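Local coordinates for protein metallophosphoesterase (Sphaerobacter thermophilus, PDB 3RQZ) that binds two zinc ions in a calcineurin-like fold and probably acts as a phosphatase that hydrolyses phosphate esters, at residues A[155-160]-A[166-171]; A[175-178]-A[183-186]; A[145-150]-A[204-209]. All blocks are in the same frame, centred on the assembly; numbering follows the deposited sequence.

Contact 1: A[155-160]-A[166-171]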
loop_
_atom_site.group_PDB
_atom_site.type_symbol
_atom_site.label_atom_id
_atom_site.label_comp_id
_atom_site.label_asym_id
_atom_site.label_seq_id
_atom_site.Cartn_x
_atom_site.Cartn_y
_atom_site.Cartn_z
ATOM N N LEU A 155 -5.487 9.381 1.845
ATOM C CA LEU A 155 -5.586 10.330 2.945
ATOM C C LEU A 155 -4.446 11.338 2.835
ATOM O O LEU A 155 -3.352 11.001 2.356
ATOM C CB LEU A 155 -5.457 9.576 4.292
ATOM C CG LEU A 155 -5.422 10.363 5.608
ATOM C CD1 LEU A 155 -6.230 9.670 6.722
ATOM C CD2 LEU A 155 -3.982 10.616 6.098
ATOM N N TYR A 156 -4.706 12.572 3.272
ATOM C CA TYR A 156 -3.649 13.512 3.570
ATOM C C TYR A 156 -4.048 14.407 4.745
ATOM O O TYR A 156 -5.220 14.770 4.910
ATOM C CB TYR A 156 -3.221 14.341 2.333
ATOM C CG TYR A 156 -4.266 15.272 1.737
ATOM C CD1 TYR A 156 -5.067 14.852 0.668
ATOM C CD2 TYR A 156 -4.434 16.575 2.224
ATOM C CE1 TYR A 156 -6.027 15.694 0.120
ATOM C CE2 TYR A 156 -5.380 17.449 1.669
ATOM C CZ TYR A 156 -6.168 16.997 0.614
ATOM O OH TYR A 156 -7.108 17.817 0.064
ATOM N N ILE A 157 -3.069 14.745 5.572
ATOM C CA ILE A 157 -3.296 15.730 6.648
ATOM C C ILE A 157 -2.018 16.557 6.827
ATOM O O ILE A 157 -0.935 16.004 6.760
ATOM C CB ILE A 157 -3.711 15.024 7.967
ATOM C CG1 ILE A 157 -4.162 16.040 9.020
ATOM C CG2 ILE A 157 -2.568 14.074 8.482
ATOM C CD1 ILE A 157 -4.938 15.377 10.203
ATOM N N ARG A 158 -2.154 17.877 6.988
ATOM C CA ARG A 158 -1.012 18.729 7.350
ATOM C C ARG A 158 -0.773 18.754 8.876
ATOM O O ARG A 158 -1.669 18.475 9.674
ATOM C CB ARG A 158 -1.150 20.148 6.772
ATOM C CG ARG A 158 0.177 20.912 6.705
ATOM C CD ARG A 158 0.144 22.109 5.770
ATOM N NE ARG A 158 -1.161 22.745 5.773
ATOM C CZ ARG A 158 -1.415 23.944 6.277
ATOM N NH1 ARG A 158 -2.658 24.420 6.239
ATOM N NH2 ARG A 158 -0.428 24.680 6.799
ATOM N N GLU A 159 0.451 19.075 9.266
ATOM C CA GLU A 159 0.842 19.050 10.677
ATOM C C GLU A 159 0.003 20.001 11.537
ATOM O O GLU A 159 -0.475 19.612 12.606
ATOM C CB GLU A 159 2.335 19.350 10.803
ATOM C CG GLU A 159 2.876 19.355 12.220
ATOM C CD GLU A 159 4.387 19.594 12.278
ATOM O OE1 GLU A 159 4.909 20.408 11.477
ATOM O OE2 GLU A 159 5.063 18.979 13.127
ATOM N N ASP A 160 -0.202 21.229 11.070
ATOM C CA ASP A 160 -1.000 22.180 11.850
ATOM C C ASP A 160 -2.456 21.731 12.035
ATOM O O ASP A 160 -3.033 21.964 13.090
ATOM C CB ASP A 160 -0.929 23.603 11.277
ATOM C CG ASP A 160 -1.455 23.706 9.848
ATOM O OD1 ASP A 160 -1.777 22.690 9.206
ATOM O OD2 ASP A 160 -1.532 24.840 9.360
ATOM N N VAL A 166 -7.996 18.921 13.420
ATOM C CA VAL A 166 -8.773 19.009 12.175
ATOM C C VAL A 166 -8.725 17.651 11.466
ATOM O O VAL A 166 -7.640 17.067 11.293
ATOM C CB VAL A 166 -8.227 20.150 11.260
ATOM C CG1 VAL A 166 -8.943 20.166 9.910
ATOM C CG2 VAL A 166 -8.394 21.512 11.959
ATOM N N ALA A 167 -9.897 17.138 11.092
ATOM C CA ALA A 167 -10.006 15.850 10.402
ATOM C C ALA A 167 -9.092 15.750 9.145
ATOM O O ALA A 167 -8.910 16.754 8.434
ATOM C CB ALA A 167 -11.493 15.579 10.037
ATOM N N PRO A 168 -8.499 14.551 8.879
ATOM C CA PRO A 168 -7.714 14.357 7.638
ATOM C C PRO A 168 -8.621 14.396 6.414
ATOM O O PRO A 168 -9.824 14.234 6.549
ATOM C CB PRO A 168 -7.145 12.943 7.761
ATOM C CG PRO A 168 -7.663 12.363 9.017
ATOM C CD PRO A 168 -8.460 13.370 9.772
ATOM N N HIS A 169 -8.041 14.572 5.237
ATOM C CA HIS A 169 -8.808 14.739 4.009
ATOM C C HIS A 169 -8.779 13.439 3.241
ATOM O O HIS A 169 -7.754 12.783 3.188
ATOM C CB HIS A 169 -8.186 15.849 3.149
ATOM C CG HIS A 169 -8.091 17.173 3.839
ATOM N ND1 HIS A 169 -9.005 18.181 3.631
ATOM C CD2 HIS A 169 -7.188 17.660 4.731
ATOM C CE1 HIS A 169 -8.676 19.231 4.366
ATOM N NE2 HIS A 169 -7.582 18.939 5.048
ATOM N N HIS A 170 -9.914 13.077 2.641
ATOM C CA HIS A 170 -9.986 11.943 1.735
ATOM C C HIS A 170 -9.972 12.503 0.314
ATOM O O HIS A 170 -10.971 13.061 -0.134
ATOM C CB HIS A 170 -11.285 11.148 1.984
ATOM C CG HIS A 170 -11.496 10.015 1.022
ATOM N ND1 HIS A 170 -12.315 10.120 -0.081
ATOM C CD2 HIS A 170 -11.015 8.751 1.011
ATOM C CE1 HIS A 170 -12.326 8.972 -0.736
ATOM N NE2 HIS A 170 -11.536 8.125 -0.100
ATOM N N PRO A 171 -8.839 12.380 -0.399
ATOM C CA PRO A 171 -8.762 12.974 -1.739
ATOM C C PRO A 171 -9.650 12.252 -2.749
ATOM O O PRO A 171 -9.871 11.027 -2.649
ATOM C CB PRO A 171 -7.282 12.799 -2.122
ATOM C CG PRO A 171 -6.847 11.572 -1.336
ATOM C CD PRO A 171 -7.627 11.603 -0.051
#
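The CB of H169 sits on one face of the Y156 ring, 3.6 Å from the ring centroid and nearly on the ring normal, so this methylene is the bump that the tyrosine ring lies against. The imidazole continues past the rim: its plane is almost parallel to the phenol ring, at 9°, but slid so far that the two rings barely overlap. CE2 of Y156 lies 3.5 Å from CG of H169. With CG between the backbone N and the carbonyl carbon (chi1 64°), the Y156 ring lies beside H169, its face turned to CB. At the ring's edge, near its plane, CB of P171 fills the corner by CE1. The backbones beneath are joined by one antiparallel hydrogen-bonded pair, Y156 with H169: H169 N reaches Y156 O at 2.8 Å, nearly straight at 173°, and Y156 N returns a bond to H169 O. This single bridge ties the loop after helix 159-163 to strand 154-158, an edge strand of one of the two sheets in the calcineurin-like phosphoesterase fold. P168 forms the second bump. Its CB fits between L155, whose CD1 comes within 3.6 Å of it, and I157, whose CB is 4.0 Å away. I157 extends its chain beside the loop until CD1 lies 3.4 Å from the carbonyl O of V166. On the other flank, CD of P171 packs against the backbone N of L155 at 3.6 Å. The polar ends have partners beyond the two segments: Y156 OH bonds to E175 OE2, and H169 NE2 to E161 OE2.

Contact 2: A[175-178]-A[183-186]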
loop_
_atom_site.group_PDB
_atom_site.type_symbol
_atom_site.label_atom_id
_atom_site.label_comp_id
_atom_site.label_asym_id
_atom_site.label_seq_id
_atom_site.Cartn_x
_atom_site.Cartn_y
_atom_site.Cartn_z
ATOM N N GLU A 175 -7.366 14.562 -7.544
ATOM C CA GLU A 175 -7.117 15.668 -6.636
ATOM C C GLU A 175 -5.622 15.930 -6.529
ATOM O O GLU A 175 -4.824 15.006 -6.298
ATOM C CB GLU A 175 -7.714 15.412 -5.251
ATOM C CG GLU A 175 -7.424 16.544 -4.235
ATOM C CD GLU A 175 -8.395 16.571 -3.078
ATOM O OE1 GLU A 175 -9.393 15.813 -3.095
ATOM O OE2 GLU A 175 -8.159 17.367 -2.142
ATOM N N VAL A 176 -5.267 17.196 -6.723
ATOM C CA VAL A 176 -3.885 17.656 -6.650
ATOM C C VAL A 176 -3.641 18.284 -5.292
ATOM O O VAL A 176 -4.338 19.225 -4.886
ATOM C CB VAL A 176 -3.547 18.679 -7.763
ATOM C CG1 VAL A 176 -2.132 19.231 -7.584
ATOM C CG2 VAL A 176 -3.701 18.056 -9.140
ATOM N N LEU A 177 -2.636 17.772 -4.596
ATOM C CA LEU A 177 -2.221 18.331 -3.301
ATOM C C LEU A 177 -0.881 19.038 -3.436
ATOM O O LEU A 177 0.093 18.442 -3.902
ATOM C CB LEU A 177 -2.114 17.245 -2.229
ATOM C CG LEU A 177 -1.700 17.780 -0.844
ATOM C CD1 LEU A 177 -2.753 18.759 -0.225
ATOM C CD2 LEU A 177 -1.389 16.661 0.123
ATOM N N ASP A 178 -0.875 20.307 -3.026
ATOM C CA ASP A 178 0.286 21.184 -2.965
ATOM C C ASP A 178 1.006 20.936 -1.630
ATOM O O ASP A 178 0.515 21.322 -0.579
ATOM C CB ASP A 178 -0.211 22.650 -3.074
ATOM C CG ASP A 178 0.914 23.686 -3.068
ATOM O OD1 ASP A 178 2.084 23.351 -2.800
ATOM O OD2 ASP A 178 0.608 24.880 -3.335
ATOM N N ARG A 183 4.395 20.299 6.904
ATOM C CA ARG A 183 4.704 18.894 6.831
ATOM C C ARG A 183 3.396 18.123 6.637
ATOM O O ARG A 183 2.349 18.593 7.080
ATOM C CB ARG A 183 5.383 18.507 8.126
ATOM C CG ARG A 183 6.569 19.408 8.451
ATOM C CD ARG A 183 7.055 19.106 9.857
ATOM N NE ARG A 183 7.617 17.795 9.859
ATOM C CZ ARG A 183 7.516 16.897 10.831
ATOM N NH1 ARG A 183 6.858 17.135 11.964
ATOM N NH2 ARG A 183 8.102 15.741 10.636
ATOM N N TYR A 184 3.466 16.957 5.982
ATOM C CA TYR A 184 2.272 16.179 5.603
ATOM C C TYR A 184 2.448 14.704 5.900
ATOM O O TYR A 184 3.561 14.177 5.754
ATOM C CB TYR A 184 1.988 16.304 4.095
ATOM C CG TYR A 184 1.271 17.574 3.733
ATOM C CD1 TYR A 184 -0.113 17.658 3.817
ATOM C CD2 TYR A 184 1.987 18.713 3.332
ATOM C CE1 TYR A 184 -0.778 18.865 3.500
ATOM C CE2 TYR A 184 1.341 19.896 3.035
ATOM C CZ TYR A 184 -0.038 19.950 3.107
ATOM O OH TYR A 184 -0.677 21.117 2.794
ATOM N N ILE A 185 1.344 14.037 6.263
ATOM C CA ILE A 185 1.277 12.560 6.272
ATOM C C ILE A 185 0.320 12.268 5.122
ATOM O O ILE A 185 -0.738 12.883 5.058
ATOM C CB ILE A 185 0.748 12.010 7.634
ATOM C CG1 ILE A 185 1.780 12.213 8.759
ATOM C CG2 ILE A 185 0.356 10.524 7.526
ATOM C CD1 ILE A 185 1.269 11.812 10.168
ATOM N N ILE A 186 0.706 11.366 4.216
ATOM C CA ILE A 186 0.027 11.122 2.941
ATOM C C ILE A 186 -0.078 9.628 2.730
ATOM O O ILE A 186 0.921 8.932 2.886
ATOM C CB ILE A 186 0.885 11.679 1.732
ATOM C CG1 ILE A 186 1.136 13.193 1.834
ATOM C CG2 ILE A 186 0.257 11.323 0.368
ATOM C CD1 ILE A 186 -0.083 13.972 1.797
#
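L177 and Y184 bury the most surface here, with the end of I186 completing the apolar patch. They join the two sheets of the calcineurin-like beta sandwich: strand 176-178 is an outermost strand of one, and strand 184-186 belongs to the other. The two strand axes approach to 10.9 Å with their directions 156° apart, too far for backbone pairing, so side chains bridge the space. L177 points its CB toward the facing strand; with CG anti to the backbone N (chi1 -179°), CD2 comes to lie obliquely to the Y184 ring, 4.0 Å from CD1 of that ring. The same methyl also meets I186, two residues on along the strand from the tyrosine, and Y184 and I186 both point CB toward strand 176-178. Strand 212-218 and strand 154-158 border the patch, F215 and Y156 each touching both L177 and I186. Further along, the hydroxyl end of Y184 comes near the backbone of D178, OH standing 3.6 Å from D178 O, a packing approach only. D178 points its CB away from the facing strand, and its OD1 bonds to S180. L177 and I186 meet tip to tip, methyl against methyl, with CD2 of L177 only 3.4 Å from CD1 of I186, tighter than usual for two carbons.

Contact 3: A[145-150]-A[204-209]; sequences LCFVGH and AIFEPD
F147 directs the CZ end of its ring at one face of the F206 ring, and the two side chains cross at about a right angle. CZ of F147 stands 3.9 Å above the F206 plane, displaced from the centre toward the rim, and CD2 of F206 is its nearest atom. The planes are inclined at 52° with centroids 5.2 Å apart. On the opposite face of F206, CD of P208 lies over the centre of the ring, and the phenyl is held between proline and phenylalanine. L145 comes from the opposite direction to F206: its CD1 reaches the far end of the ring, 3.4 Å from CZ of F206. F206 points its CB toward strand 145-147 and, with CG anti to the backbone N (chi1 177°), places CZ against that methyl. An alanine in place of F206 is likely to leave CZ of F147 and CD1 of L145 facing a gap between the strands. I8 touches both phenylalanines, and W113 meets F206 edge-to-face, enclosing the cluster. Strand 145-147 then continues through a loop to H150, a zinc ligand whose backbone N bonds to D11. Aromatic packing of this kind fills the buried interior between the two facing sheets of the calcineurin-like phosphoesterase sandwich, with the two-zinc site beyond the end of strand 145-147.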
loop_
_atom_site.group_PDB
_atom_site.type_symbol
_atom_site.label_atom_id
_atom_site.label_comp_id
_atom_site.label_asym_id
_atom_site.label_seq_id
_atom_site.Cartn_x
_atom_site.Cartn_y
_atom_site.Cartn_z
ATOM N N LEU A 145 7.945 15.204 4.719
ATOM C CA LEU A 145 6.828 14.332 4.306
ATOM C C LEU A 145 6.962 12.935 4.903
ATOM O O LEU A 145 8.085 12.446 5.047
ATOM C CB LEU A 145 6.792 14.233 2.774
ATOM C CG LEU A 145 6.699 15.492 1.905
ATOM C CD1 LEU A 145 6.773 15.032 0.464
ATOM C CD2 LEU A 145 5.412 16.297 2.158
ATOM N N CYS A 146 5.832 12.333 5.299
ATOM C CA CYS A 146 5.759 10.887 5.636
ATOM C C CYS A 146 4.659 10.194 4.839
ATOM O O CYS A 146 3.483 10.631 4.862
ATOM C CB CYS A 146 5.505 10.661 7.133
ATOM S SG CYS A 146 5.710 8.904 7.635
ATOM N N PHE A 147 5.040 9.146 4.115
ATOM C CA PHE A 147 4.109 8.342 3.328
ATOM C C PHE A 147 3.787 7.080 4.083
ATOM O O PHE A 147 4.696 6.387 4.573
ATOM C CB PHE A 147 4.692 7.997 1.939
ATOM C CG PHE A 147 4.852 9.204 1.055
ATOM C CD1 PHE A 147 3.746 9.713 0.358
ATOM C CD2 PHE A 147 6.070 9.893 0.994
ATOM C CE1 PHE A 147 3.881 10.857 -0.457
ATOM C CE2 PHE A 147 6.221 11.021 0.177
ATOM C CZ PHE A 147 5.132 11.511 -0.545
ATOM N N VAL A 148 2.495 6.791 4.174
ATOM C CA VAL A 148 2.001 5.635 4.921
ATOM C C VAL A 148 0.922 4.890 4.126
ATOM O O VAL A 148 0.324 5.468 3.223
ATOM C CB VAL A 148 1.426 6.059 6.308
ATOM C CG1 VAL A 148 2.440 6.865 7.122
ATOM C CG2 VAL A 148 0.106 6.870 6.163
ATOM N N GLY A 149 0.674 3.615 4.459
ATOM C CA GLY A 149 -0.419 2.831 3.848
ATOM C C GLY A 149 -1.316 2.238 4.926
ATOM O O GLY A 149 -1.747 2.966 5.857
ATOM N N HIS A 150 -1.627 0.943 4.766
ATOM C CA HIS A 150 -2.199 0.084 5.838
ATOM C C HIS A 150 -3.718 0.270 6.048
ATOM O O HIS A 150 -4.444 -0.693 6.304
ATOM C CB HIS A 150 -1.393 0.325 7.143
ATOM C CG HIS A 150 -1.585 -0.690 8.232
ATOM N ND1 HIS A 150 -1.908 -2.013 8.010
ATOM C CD2 HIS A 150 -1.433 -0.563 9.573
ATOM C CE1 HIS A 150 -1.975 -2.647 9.171
ATOM N NE2 HIS A 150 -1.672 -1.792 10.133
ATOM N N ALA A 204 -0.939 7.118 -5.797
ATOM C CA ALA A 204 -0.573 8.526 -5.955
ATOM C C ALA A 204 0.613 8.710 -6.883
ATOM O O ALA A 204 1.416 7.774 -7.109
ATOM C CB ALA A 204 -0.312 9.212 -4.580
ATOM N N ILE A 205 0.694 9.917 -7.438
ATOM C CA ILE A 205 1.853 10.354 -8.198
ATOM C C ILE A 205 2.492 11.532 -7.482
ATOM O O ILE A 205 1.840 12.573 -7.243
ATOM C CB ILE A 205 1.461 10.812 -9.624
ATOM C CG1 ILE A 205 0.863 9.645 -10.415
ATOM C CG2 ILE A 205 2.674 11.396 -10.345
ATOM C CD1 ILE A 205 1.870 8.531 -10.762
ATOM N N PHE A 206 3.774 11.384 -7.174
ATOM C CA PHE A 206 4.520 12.394 -6.412
ATOM C C PHE A 206 5.520 13.017 -7.371
ATOM O O PHE A 206 6.268 12.287 -8.046
ATOM C CB PHE A 206 5.201 11.702 -5.223
ATOM C CG PHE A 206 6.079 12.591 -4.367
ATOM C CD1 PHE A 206 5.757 13.934 -4.131
ATOM C CD2 PHE A 206 7.228 12.061 -3.767
ATOM C CE1 PHE A 206 6.599 14.770 -3.332
ATOM C CE2 PHE A 206 8.086 12.884 -2.966
ATOM C CZ PHE A 206 7.750 14.239 -2.740
ATOM N N GLU A 207 5.497 14.351 -7.452
ATOM C CA GLU A 207 6.443 15.118 -8.245
ATOM C C GLU A 207 7.167 16.079 -7.309
ATOM O O GLU A 207 6.710 17.208 -7.095
ATOM C CB GLU A 207 5.716 15.905 -9.352
ATOM C CG GLU A 207 5.079 14.995 -10.380
ATOM C CD GLU A 207 4.089 15.711 -11.254
ATOM O OE1 GLU A 207 2.970 15.997 -10.794
ATOM O OE2 GLU A 207 4.426 15.991 -12.407
ATOM N N PRO A 208 8.300 15.632 -6.749
ATOM C CA PRO A 208 8.961 16.399 -5.713
ATOM C C PRO A 208 9.414 17.770 -6.201
ATOM O O PRO A 208 9.352 18.724 -5.431
ATOM C CB PRO A 208 10.178 15.536 -5.319
ATOM C CG PRO A 208 10.211 14.389 -6.265
ATOM C CD PRO A 208 8.924 14.317 -6.985
ATOM N N ASP A 209 9.843 17.880 -7.460
ATOM C CA ASP A 209 10.330 19.166 -7.970
ATOM C C ASP A 209 9.181 20.177 -8.061
ATOM O O ASP A 209 9.397 21.376 -7.900
ATOM C CB ASP A 209 11.025 19.021 -9.337
ATOM C CG ASP A 209 11.548 20.366 -9.885
ATOM O OD1 ASP A 209 12.615 20.829 -9.435
ATOM O OD2 ASP A 209 10.881 20.973 -10.758
#

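How the contacts relate
Contacts 1 and 2 follow each other along the chain, and both are nested inside the loop that contact 3 closes. The centres of contacts 1 and 2 lie about 8 Å apart, as do those of contacts 2 and 3, whereas contacts 1 and 3 have centres about 13 Å apart and do not touch. Strands 145-147, 184-188 and 154-158 are consecutive in one sheet, so all three contacts reach it: contact 1 at its edge, contacts 2 and 3 across to strands 176-178 and 201-207 of the other sheet. I186 links contacts 2 and 3 through probable backbone hydrogen bonds to C146 and V148. Together they pack both sheets round strand 145-147, whose following loop carries zinc ligand H150.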